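Local coordinates for putative uncharacterized protein (Toxoplasma gondii, PDB 4FBD) that is of unknown function but belongs to the conserved DUF3228 family and folds into an alpha/beta structure with two mixed beta-sheets, at residues L36-L40 and F66-N71; R91-I95 and Q189-S194; L154-I160 and A178-I184. All blocks are in the same frame, centred on the assembly; numbering follows the deposited sequence. Where two conformers were deposited one is given.

Contact 1 (L36-L40 and F66-N71)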
loop_
_atom_site.group_PDB
_atom_site.type_symbol
_atom_site.label_atom_id
_atom_site.label_comp_id
_atom_site.label_asym_id
_atom_site.label_seq_id
_atom_site.Cartn_x
_atom_site.Cartn_y
_atom_site.Cartn_z
ATOM N N LEU A 36 -10.155 -1.757 -40.331
ATOM C CA LEU A 36 -8.903 -2.512 -40.348
ATOM C C LEU A 36 -8.144 -2.124 -41.612
ATOM O O LEU A 36 -8.747 -1.782 -42.615
ATOM C CB LEU A 36 -9.131 -4.028 -40.316
ATOM C CG LEU A 36 -9.640 -4.662 -39.016
ATOM C CD1 LEU A 36 -9.870 -6.145 -39.202
ATOM C CD2 LEU A 36 -8.681 -4.430 -37.865
ATOM N N PRO A 37 -6.820 -2.196 -41.588
ATOM C CA PRO A 37 -5.955 -2.630 -40.505
ATOM C C PRO A 37 -5.825 -1.628 -39.366
ATOM O O PRO A 37 -6.277 -0.488 -39.469
ATOM C CB PRO A 37 -4.604 -2.757 -41.192
ATOM C CG PRO A 37 -4.639 -1.691 -42.246
ATOM C CD PRO A 37 -6.051 -1.634 -42.715
ATOM N N LEU A 38 -5.208 -2.084 -38.288
ATOM C CA LEU A 38 -4.928 -1.248 -37.148
ATOM C C LEU A 38 -3.723 -0.395 -37.457
ATOM O O LEU A 38 -2.821 -0.812 -38.210
ATOM C CB LEU A 38 -4.568 -2.103 -35.942
ATOM C CG LEU A 38 -5.617 -3.062 -35.418
ATOM C CD1 LEU A 38 -4.962 -3.889 -34.348
ATOM C CD2 LEU A 38 -6.850 -2.365 -34.911
ATOM N N GLY A 39 -3.681 0.784 -36.861
ATOM C CA GLY A 39 -2.541 1.672 -37.019
ATOM C C GLY A 39 -1.686 1.638 -35.773
ATOM O O GLY A 39 -1.922 0.856 -34.851
ATOM N N LEU A 40 -0.701 2.503 -35.727
ATOM C CA LEU A 40 0.172 2.594 -34.588
ATOM C C LEU A 40 0.647 4.015 -34.444
ATOM O O LEU A 40 1.494 4.446 -35.202
ATOM C CB LEU A 40 1.371 1.665 -34.772
ATOM C CG LEU A 40 2.447 1.699 -33.674
ATOM C CD1 LEU A 40 1.896 1.244 -32.360
ATOM C CD2 LEU A 40 3.620 0.819 -34.058
ATOM N N PHE A 66 6.373 -4.381 -37.177
ATOM C CA PHE A 66 5.550 -4.703 -36.028
ATOM C C PHE A 66 4.060 -4.629 -36.378
ATOM O O PHE A 66 3.295 -5.553 -36.125
ATOM C CB PHE A 66 5.866 -3.716 -34.915
ATOM C CG PHE A 66 5.035 -3.902 -33.708
ATOM C CD1 PHE A 66 5.302 -4.930 -32.831
ATOM C CD2 PHE A 66 3.976 -3.055 -33.450
ATOM C CE1 PHE A 66 4.523 -5.117 -31.713
ATOM C CE2 PHE A 66 3.189 -3.230 -32.342
ATOM C CZ PHE A 66 3.462 -4.264 -31.459
ATOM N N LEU A 67 3.667 -3.518 -36.979
ATOM C CA LEU A 67 2.274 -3.284 -37.345
ATOM C C LEU A 67 1.813 -4.302 -38.393
ATOM O O LEU A 67 0.679 -4.787 -38.368
ATOM C CB LEU A 67 2.132 -1.867 -37.895
ATOM C CG LEU A 67 0.709 -1.408 -38.117
ATOM C CD1 LEU A 67 -0.039 -1.486 -36.790
ATOM C CD2 LEU A 67 0.686 0.026 -38.701
ATOM N N GLU A 68 2.719 -4.640 -39.291
ATOM C CA GLU A 68 2.420 -5.602 -40.316
ATOM C C GLU A 68 2.134 -6.973 -39.700
ATOM O O GLU A 68 1.148 -7.626 -40.055
ATOM C CB GLU A 68 3.594 -5.686 -41.294
ATOM C CG GLU A 68 3.257 -6.315 -42.639
ATOM C CD GLU A 68 3.043 -7.817 -42.598
ATOM O OE1 GLU A 68 3.204 -8.423 -41.519
ATOM O OE2 GLU A 68 2.735 -8.398 -43.669
ATOM N N LYS A 69 2.991 -7.411 -38.782
ATOM C CA LYS A 69 2.794 -8.717 -38.144
ATOM C C LYS A 69 1.560 -8.726 -37.248
ATOM O O LYS A 69 0.874 -9.743 -37.145
ATOM C CB LYS A 69 4.047 -9.160 -37.401
ATOM C CG LYS A 69 5.204 -9.432 -38.346
ATOM C CD LYS A 69 6.369 -10.090 -37.646
ATOM C CE LYS A 69 7.510 -10.381 -38.617
ATOM N NZ LYS A 69 8.643 -11.023 -37.894
ATOM N N VAL A 70 1.265 -7.592 -36.616
ATOM C CA VAL A 70 0.061 -7.481 -35.791
ATOM C C VAL A 70 -1.153 -7.686 -36.682
ATOM O O VAL A 70 -2.020 -8.516 -36.394
ATOM C CB VAL A 70 -0.074 -6.108 -35.130
ATOM C CG1 VAL A 70 -1.517 -5.880 -34.678
ATOM C CG2 VAL A 70 0.899 -5.984 -33.986
ATOM N N ASN A 71 -1.214 -6.928 -37.771
ATOM C CA ASN A 71 -2.327 -7.059 -38.714
ATOM C C ASN A 71 -2.443 -8.458 -39.338
ATOM O O ASN A 71 -3.544 -8.979 -39.519
ATOM C CB ASN A 71 -2.238 -5.948 -39.761
ATOM C CG ASN A 71 -2.699 -4.619 -39.197
ATOM O OD1 ASN A 71 -3.800 -4.528 -38.648
ATOM N ND2 ASN A 71 -1.874 -3.596 -39.311
#
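From P37, whose CA lies 6.0 Å from CA of N71, to L40, level with L67, the chain at 36-40 runs alongside one turn and a half of helix 63-76 in the opposite sense to it. This is alpha/beta packing: the helix lies against one face of a five-stranded mixed sheet, and the segment enters that sheet as its short edge strand 39-40, with G39 bonded through its backbone to W181 and I183. N71 carries the polar half of the contact. Its carboxamide grips both backbone groups of L38, an arrangement to which asparagine is suited because one flat group offers a donor and an acceptor together. L38 N donates to N71 OD1 over 2.8 Å, tilted somewhat from the carbonyl plane. The return bond, from N71 ND2 to L38 O at 3.1 Å, is almost straight (176°) and uses a lone pair in the plane of that carbonyl; it also lies in the plane of the amide, so the two bonds together fix the rotation of the group. P37, joined to L36 by a cis peptide bond, lays CB against the same amide, 3.2 Å from N71 OD1. L67 pushes its forked end towards the backbone carbonyls of L38 and G39, with CD1 3.2 Å from L38 O, and the same CD1 meets the aliphatic CB of L40. L38 crosses V70 at about a right angle, CD1 meeting CG1, and turns on to W181 and L154 of the sheet. L40, its CG turned away from the backbone N (chi1 177°), reaches the ring of F66, which also meets F98. There L40 CD2 comes within 3.9 Å of F66 CD2, while V70 CG2 lies over one face of the ring, near its rim.

Contact 2 (R91-I95 and Q189-S194)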
loop_
_atom_site.group_PDB
_atom_site.type_symbol
_atom_site.label_atom_id
_atom_site.label_comp_id
_atom_site.label_asym_id
_atom_site.label_seq_id
_atom_site.Cartn_x
_atom_site.Cartn_y
_atom_site.Cartn_z
ATOM N N ARG A 91 -10.057 0.258 -26.530
ATOM C CA ARG A 91 -10.313 -1.136 -26.840
ATOM C C ARG A 91 -9.021 -1.848 -26.774
ATOM O O ARG A 91 -8.012 -1.221 -26.873
ATOM C CB ARG A 91 -10.932 -1.261 -28.221
ATOM C CG ARG A 91 -10.728 -2.591 -28.872
ATOM C CD ARG A 91 -11.857 -2.912 -29.669
ATOM N NE ARG A 91 -13.038 -3.229 -28.844
ATOM C CZ ARG A 91 -14.271 -3.339 -29.347
ATOM N NH1 ARG A 91 -14.486 -3.134 -30.655
ATOM N NH2 ARG A 91 -15.295 -3.638 -28.553
ATOM N N HIS A 92 -9.026 -3.158 -26.575
ATOM C CA HIS A 92 -7.761 -3.861 -26.549
ATOM C C HIS A 92 -7.850 -5.321 -26.967
ATOM O O HIS A 92 -8.907 -5.917 -26.918
ATOM C CB HIS A 92 -7.131 -3.710 -25.162
ATOM C CG HIS A 92 -7.875 -4.407 -24.076
ATOM N ND1 HIS A 92 -7.384 -5.535 -23.450
ATOM C CD2 HIS A 92 -9.087 -4.163 -23.523
ATOM C CE1 HIS A 92 -8.249 -5.937 -22.537
ATOM N NE2 HIS A 92 -9.292 -5.127 -22.564
ATOM N N LEU A 93 -6.734 -5.874 -27.415
ATOM C CA LEU A 93 -6.687 -7.273 -27.786
ATOM C C LEU A 93 -5.358 -7.889 -27.363
ATOM O O LEU A 93 -4.359 -7.186 -27.209
ATOM C CB LEU A 93 -6.842 -7.477 -29.290
ATOM C CG LEU A 93 -5.807 -6.768 -30.151
ATOM C CD1 LEU A 93 -5.674 -7.419 -31.536
ATOM C CD2 LEU A 93 -6.164 -5.268 -30.239
ATOM N N TYR A 94 -5.375 -9.207 -27.209
ATOM C CA TYR A 94 -4.211 -9.997 -26.851
ATOM C C TYR A 94 -3.750 -10.763 -28.038
ATOM O O TYR A 94 -4.555 -11.362 -28.702
ATOM C CB TYR A 94 -4.572 -11.007 -25.765
ATOM C CG TYR A 94 -5.018 -10.301 -24.557
ATOM C CD1 TYR A 94 -4.091 -9.723 -23.711
ATOM C CD2 TYR A 94 -6.353 -10.137 -24.283
ATOM C CE1 TYR A 94 -4.482 -9.023 -22.615
ATOM C CE2 TYR A 94 -6.757 -9.453 -23.158
ATOM C CZ TYR A 94 -5.801 -8.898 -22.336
ATOM O OH TYR A 94 -6.153 -8.173 -21.259
ATOM N N ILE A 95 -2.459 -10.704 -28.331
ATOM C CA ILE A 95 -1.879 -11.444 -29.420
ATOM C C ILE A 95 -0.599 -12.148 -28.885
ATOM O O ILE A 95 -0.048 -11.762 -27.828
ATOM C CB ILE A 95 -1.494 -10.518 -30.599
ATOM C CG1 ILE A 95 -0.326 -9.599 -30.208
ATOM C CG2 ILE A 95 -2.696 -9.662 -31.067
ATOM C CD1 ILE A 95 0.216 -8.732 -31.375
ATOM N N GLN A 189 2.706 -9.308 -21.060
ATOM C CA GLN A 189 2.218 -9.939 -19.860
ATOM C C GLN A 189 1.870 -11.397 -20.151
ATOM O O GLN A 189 1.763 -11.804 -21.304
ATOM C CB GLN A 189 1.019 -9.169 -19.307
ATOM C CG GLN A 189 -0.180 -9.074 -20.258
ATOM C CD GLN A 189 -1.296 -8.258 -19.683
ATOM O OE1 GLN A 189 -1.119 -7.074 -19.435
ATOM N NE2 GLN A 189 -2.484 -8.880 -19.482
ATOM N N ASN A 190 1.742 -12.194 -19.100
ATOM C CA ASN A 190 1.461 -13.612 -19.251
ATOM C C ASN A 190 0.013 -13.914 -19.050
ATOM O O ASN A 190 -0.407 -15.000 -19.306
ATOM C CB ASN A 190 2.322 -14.418 -18.268
ATOM C CG ASN A 190 3.802 -14.324 -18.613
ATOM O OD1 ASN A 190 4.191 -14.580 -19.746
ATOM N ND2 ASN A 190 4.630 -13.977 -17.640
ATOM N N GLU A 191 -0.759 -12.937 -18.599
ATOM C CA GLU A 191 -2.166 -13.146 -18.386
ATOM C C GLU A 191 -2.988 -12.585 -19.566
ATOM O O GLU A 191 -2.624 -11.562 -20.168
ATOM C CB GLU A 191 -2.610 -12.471 -17.091
ATOM C CG GLU A 191 -1.855 -12.914 -15.826
ATOM C CD GLU A 191 -0.531 -12.211 -15.620
ATOM O OE1 GLU A 191 -0.245 -11.195 -16.293
ATOM O OE2 GLU A 191 0.214 -12.663 -14.753
ATOM N N LYS A 192 -4.074 -13.282 -19.876
ATOM C CA LYS A 192 -5.037 -12.925 -20.932
ATOM C C LYS A 192 -6.170 -12.054 -20.373
ATOM O O LYS A 192 -7.314 -12.248 -20.721
ATOM C CB LYS A 192 -5.649 -14.204 -21.539
ATOM C CG LYS A 192 -5.286 -14.606 -22.981
ATOM C CD LYS A 192 -6.232 -13.910 -24.007
ATOM C CE LYS A 192 -6.342 -14.649 -25.372
ATOM N NZ LYS A 192 -5.065 -14.759 -26.131
ATOM N N TYR A 193 -5.851 -11.124 -19.473
ATOM C CA TYR A 193 -6.840 -10.193 -18.945
ATOM C C TYR A 193 -6.119 -8.915 -18.507
ATOM O O TYR A 193 -4.893 -8.903 -18.394
ATOM C CB TYR A 193 -7.713 -10.834 -17.839
ATOM C CG TYR A 193 -6.961 -11.299 -16.616
ATOM C CD1 TYR A 193 -6.406 -12.585 -16.550
ATOM C CD2 TYR A 193 -6.799 -10.463 -15.526
ATOM C CE1 TYR A 193 -5.692 -13.010 -15.429
ATOM C CE2 TYR A 193 -6.080 -10.881 -14.392
ATOM C CZ TYR A 193 -5.541 -12.148 -14.354
ATOM O OH TYR A 193 -4.862 -12.552 -13.237
ATOM N N SER A 194 -6.858 -7.821 -18.360
ATOM C CA SER A 194 -6.276 -6.535 -17.953
ATOM C C SER A 194 -5.641 -6.700 -16.597
ATOM O O SER A 194 -6.289 -7.089 -15.644
ATOM C CB SER A 194 -7.331 -5.438 -17.854
ATOM O OG SER A 194 -7.868 -5.105 -19.127
#
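Y94 lays one face of its ring over the backbone of K192, whose CA sits 4.2 Å from the ring centroid and only 6° off the ring normal, a CH-pi contact. A broad, flat tyrosine suits this place because it can cover a length of loop main chain that presents few apolar side chains. K192 C stands 3.7 Å above the ring plane, displaced towards the rim. The aliphatic part of K192 then slides back past the tyrosine in the opposite direction, bringing K192 CD to 3.8 Å from Y94 CB, so that a lysine on the surface covers the base of a buried ring.

Y94 and H92 stand on one face of strand 90-96, an inner strand of the five-stranded sheet; L93 and I95 turn to the other face, where helix 63-76 packs. The irregular loop after strand 181-189 therefore covers the sheet on the side away from that helix, reaching across strand 149-156 to strand 90-96. Q189 holds the loop in shape. Its CG sits between the backbone N and the carbonyl carbon (chi1 60°), and the chain runs on extended to an amide whose NE2 donates to E191 O at 2.8 Å, nearly straight at 175°, and also to Y193 O. The same NE2 lies 3.7 Å from Y94 CE1, with amide and ring planes 45° apart. E191 OE2 is hydrogen-bonded to Y228 OH of helix 219-229. At the far end of the loop S194 OG approaches H92 CE1 to 3.5 Å, while H92 ND1 is hydrogen-bonded to D151 OD1.

Contact 3 (L154-I160 and A178-I184); sequences LYSREQI and APAWSII
With CG anti to the backbone N (chi1 179°) and a bend at chi3 (-60°), R157 reaches out from the first turn of helix 157-166 and turns its guanidinium onto A178 in the loop leading to strand 181-189. The two segments form an antiparallel strand pair, the first strand of which runs straight into this helix. Y155 and S182 are the hydrogen-bonded pair, with N-to-O distances of 3.0 Å both from Y155 N to S182 O and from S182 N to Y155 O; L154 with I183 and S156 with W181 flank it as non-hydrogen-bonded pairs. S156 ends the strand and is the N-cap: its small hydroxyl folds back and accepts from Q159 N. Beyond it R157 N makes a weak bond to A180 O. Arginine, with several donors in one plane, suits the next position: NE and NH2 grip the single atom A178 O side-on, at 2.9 Å from NE, while NH1 forms a salt bridge with E158 OE2 on that oxygen's syn lone pair. A180 CA lies over a face of the guanidinium.

Apolar side chains meet across both faces of the strand pair. On one, L154 CB meets the six-membered part of the W181 indole at CE3, 3.8 Å away, and L154 CD2 presses on I183 CG1. On the other, Y155 slants across I184, CD1 against I184 CG1, its ring also meeting F89. The helix comes down on this second face through I160, whose CD1 end fits beside the small S182, 3.3 Å from S182 CB and 4.0 Å from I184 CG2.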
loop_
_atom_site.group_PDB
_atom_site.type_symbol
_atom_site.label_atom_id
_atom_site.label_comp_id
_atom_site.label_asym_id
_atom_site.label_seq_id
_atom_site.Cartn_x
_atom_site.Cartn_y
_atom_site.Cartn_z
ATOM N N LEU A 154 -5.837 0.023 -27.818
ATOM C CA LEU A 154 -6.225 0.840 -28.959
ATOM C C LEU A 154 -7.022 2.080 -28.577
ATOM O O LEU A 154 -7.748 2.084 -27.597
ATOM C CB LEU A 154 -7.093 0.008 -29.906
ATOM C CG LEU A 154 -6.465 -1.295 -30.413
ATOM C CD1 LEU A 154 -7.421 -2.041 -31.306
ATOM C CD2 LEU A 154 -5.152 -1.049 -31.140
ATOM N N TYR A 155 -6.857 3.141 -29.358
ATOM C CA TYR A 155 -7.623 4.383 -29.203
ATOM C C TYR A 155 -8.207 4.691 -30.542
ATOM O O TYR A 155 -7.595 4.382 -31.562
ATOM C CB TYR A 155 -6.758 5.554 -28.704
ATOM C CG TYR A 155 -6.795 5.751 -27.195
ATOM C CD1 TYR A 155 -6.396 4.741 -26.325
ATOM C CD2 TYR A 155 -7.220 6.960 -26.643
ATOM C CE1 TYR A 155 -6.428 4.923 -24.946
ATOM C CE2 TYR A 155 -7.257 7.156 -25.273
ATOM C CZ TYR A 155 -6.862 6.129 -24.427
ATOM O OH TYR A 155 -6.894 6.312 -23.069
ATOM N N SER A 156 -9.400 5.273 -30.548
ATOM C CA SER A 156 -10.036 5.657 -31.788
ATOM C C SER A 156 -9.191 6.728 -32.459
ATOM O O SER A 156 -8.318 7.323 -31.828
ATOM C CB SER A 156 -11.439 6.223 -31.543
ATOM O OG SER A 156 -11.377 7.422 -30.787
ATOM N N ARG A 157 -9.449 6.932 -33.745
ATOM C CA ARG A 157 -8.793 7.969 -34.550
ATOM C C ARG A 157 -9.115 9.344 -33.939
ATOM O O ARG A 157 -8.271 10.230 -33.860
ATOM C CB ARG A 157 -9.359 7.909 -35.968
ATOM C CG ARG A 157 -8.803 8.918 -36.910
ATOM C CD ARG A 157 -9.708 9.111 -38.130
ATOM N NE ARG A 157 -9.919 7.906 -38.927
ATOM C CZ ARG A 157 -11.058 7.214 -39.022
ATOM N NH1 ARG A 157 -12.151 7.589 -38.384
ATOM N NH2 ARG A 157 -11.105 6.137 -39.797
ATOM N N GLU A 158 -10.354 9.477 -33.488
ATOM C CA GLU A 158 -10.865 10.702 -32.888
ATOM C C GLU A 158 -10.074 11.063 -31.633
ATOM O O GLU A 158 -9.465 12.133 -31.567
ATOM C CB GLU A 158 -12.358 10.540 -32.578
ATOM C CG GLU A 158 -13.242 10.384 -33.846
ATOM C CD GLU A 158 -12.853 9.182 -34.746
ATOM O OE1 GLU A 158 -12.623 8.056 -34.231
ATOM O OE2 GLU A 158 -12.788 9.375 -35.982
ATOM N N GLN A 159 -10.053 10.158 -30.657
ATOM C CA GLN A 159 -9.312 10.404 -29.426
ATOM C C GLN A 159 -7.829 10.697 -29.646
ATOM O O GLN A 159 -7.255 11.517 -28.932
ATOM C CB GLN A 159 -9.498 9.262 -28.435
ATOM C CG GLN A 159 -10.805 9.338 -27.657
ATOM C CD GLN A 159 -10.820 10.420 -26.578
ATOM O OE1 GLN A 159 -9.823 11.104 -26.341
ATOM N NE2 GLN A 159 -11.954 10.562 -25.907
ATOM N N ILE A 160 -7.204 10.031 -30.607
ATOM C CA ILE A 160 -5.790 10.304 -30.908
ATOM C C ILE A 160 -5.609 11.745 -31.411
ATOM O O ILE A 160 -4.689 12.443 -30.984
ATOM C CB ILE A 160 -5.210 9.329 -31.934
ATOM C CG1 ILE A 160 -5.082 7.934 -31.308
ATOM C CG2 ILE A 160 -3.835 9.787 -32.385
ATOM C CD1 ILE A 160 -4.523 6.904 -32.261
ATOM N N ALA A 178 -7.063 7.957 -41.863
ATOM C CA ALA A 178 -6.227 7.372 -40.824
ATOM C C ALA A 178 -6.913 6.125 -40.296
ATOM O O ALA A 178 -8.125 6.032 -40.306
ATOM C CB ALA A 178 -6.007 8.383 -39.685
ATOM N N PRO A 179 -6.148 5.150 -39.824
ATOM C CA PRO A 179 -6.841 3.973 -39.304
ATOM C C PRO A 179 -7.898 4.327 -38.232
ATOM O O PRO A 179 -7.735 5.314 -37.488
ATOM C CB PRO A 179 -5.707 3.144 -38.685
ATOM C CG PRO A 179 -4.444 3.590 -39.388
ATOM C CD PRO A 179 -4.676 5.016 -39.797
ATOM N N ALA A 180 -8.963 3.533 -38.152
ATOM C CA ALA A 180 -10.019 3.786 -37.173
ATOM C C ALA A 180 -9.486 3.571 -35.756
ATOM O O ALA A 180 -9.792 4.328 -34.849
ATOM C CB ALA A 180 -11.231 2.908 -37.447
ATOM N N TRP A 181 -8.649 2.554 -35.599
ATOM C CA TRP A 181 -8.054 2.230 -34.314
ATOM C C TRP A 181 -6.573 2.228 -34.427
ATOM O O TRP A 181 -6.037 1.682 -35.374
ATOM C CB TRP A 181 -8.489 0.827 -33.879
ATOM C CG TRP A 181 -9.932 0.771 -33.629
ATOM C CD1 TRP A 181 -10.892 0.349 -34.486
ATOM C CD2 TRP A 181 -10.603 1.216 -32.450
ATOM N NE1 TRP A 181 -12.128 0.473 -33.905
ATOM C CE2 TRP A 181 -11.979 1.009 -32.654
ATOM C CE3 TRP A 181 -10.172 1.765 -31.240
ATOM C CZ2 TRP A 181 -12.935 1.336 -31.695
ATOM C CZ3 TRP A 181 -11.123 2.077 -30.275
ATOM C CH2 TRP A 181 -12.487 1.860 -30.509
ATOM N N SER A 182 -5.892 2.818 -33.454
ATOM C CA SER A 182 -4.439 2.787 -33.463
ATOM C C SER A 182 -3.889 2.354 -32.127
ATOM O O SER A 182 -4.399 2.723 -31.083
ATOM C CB SER A 182 -3.826 4.136 -33.876
ATOM O OG SER A 182 -4.010 4.354 -35.264
ATOM N N ILE A 183 -2.818 1.586 -32.188
ATOM C CA ILE A 183 -2.140 1.103 -30.999
ATOM C C ILE A 183 -1.410 2.284 -30.331
ATOM O O ILE A 183 -0.584 2.946 -30.964
ATOM C CB ILE A 183 -1.119 0.022 -31.389
ATOM C CG1 ILE A 183 -1.858 -1.181 -32.009
ATOM C CG2 ILE A 183 -0.225 -0.353 -30.177
ATOM C CD1 ILE A 183 -0.956 -2.144 -32.712
ATOM N N ILE A 184 -1.748 2.555 -29.072
ATOM C CA ILE A 184 -1.121 3.622 -28.301
ATOM C C ILE A 184 -0.277 3.059 -27.127
ATOM O O ILE A 184 0.575 3.748 -26.571
ATOM C CB ILE A 184 -2.155 4.671 -27.819
ATOM C CG1 ILE A 184 -3.248 4.052 -26.959
ATOM C CG2 ILE A 184 -2.795 5.405 -28.995
ATOM C CD1 ILE A 184 -2.842 3.765 -25.556
#

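All three contacts build on one five-stranded sheet, from different sides. Contact 1 seats helix 63-76 on the face that bears L93, I95 and L154, and V70 touches I95 there; contact 2 covers the opposite face with a loop. Contact 3 lies within the sheet and at the start of helix 157-166, pairing strands 149-156 and 181-189: the first neighbours strand 90-96 of contact 2, the second edge strand 39-40 of contact 1. Contact 2 is the most surface-like, with three of seven touching residues exposed; contact 1 has four of eight buried, and contact 3 none exposed. Chemistry differs accordingly: side-chain amide on backbone, ring-on-backbone cover, and strand pairing plus an arginine bonded to a loop carbonyl.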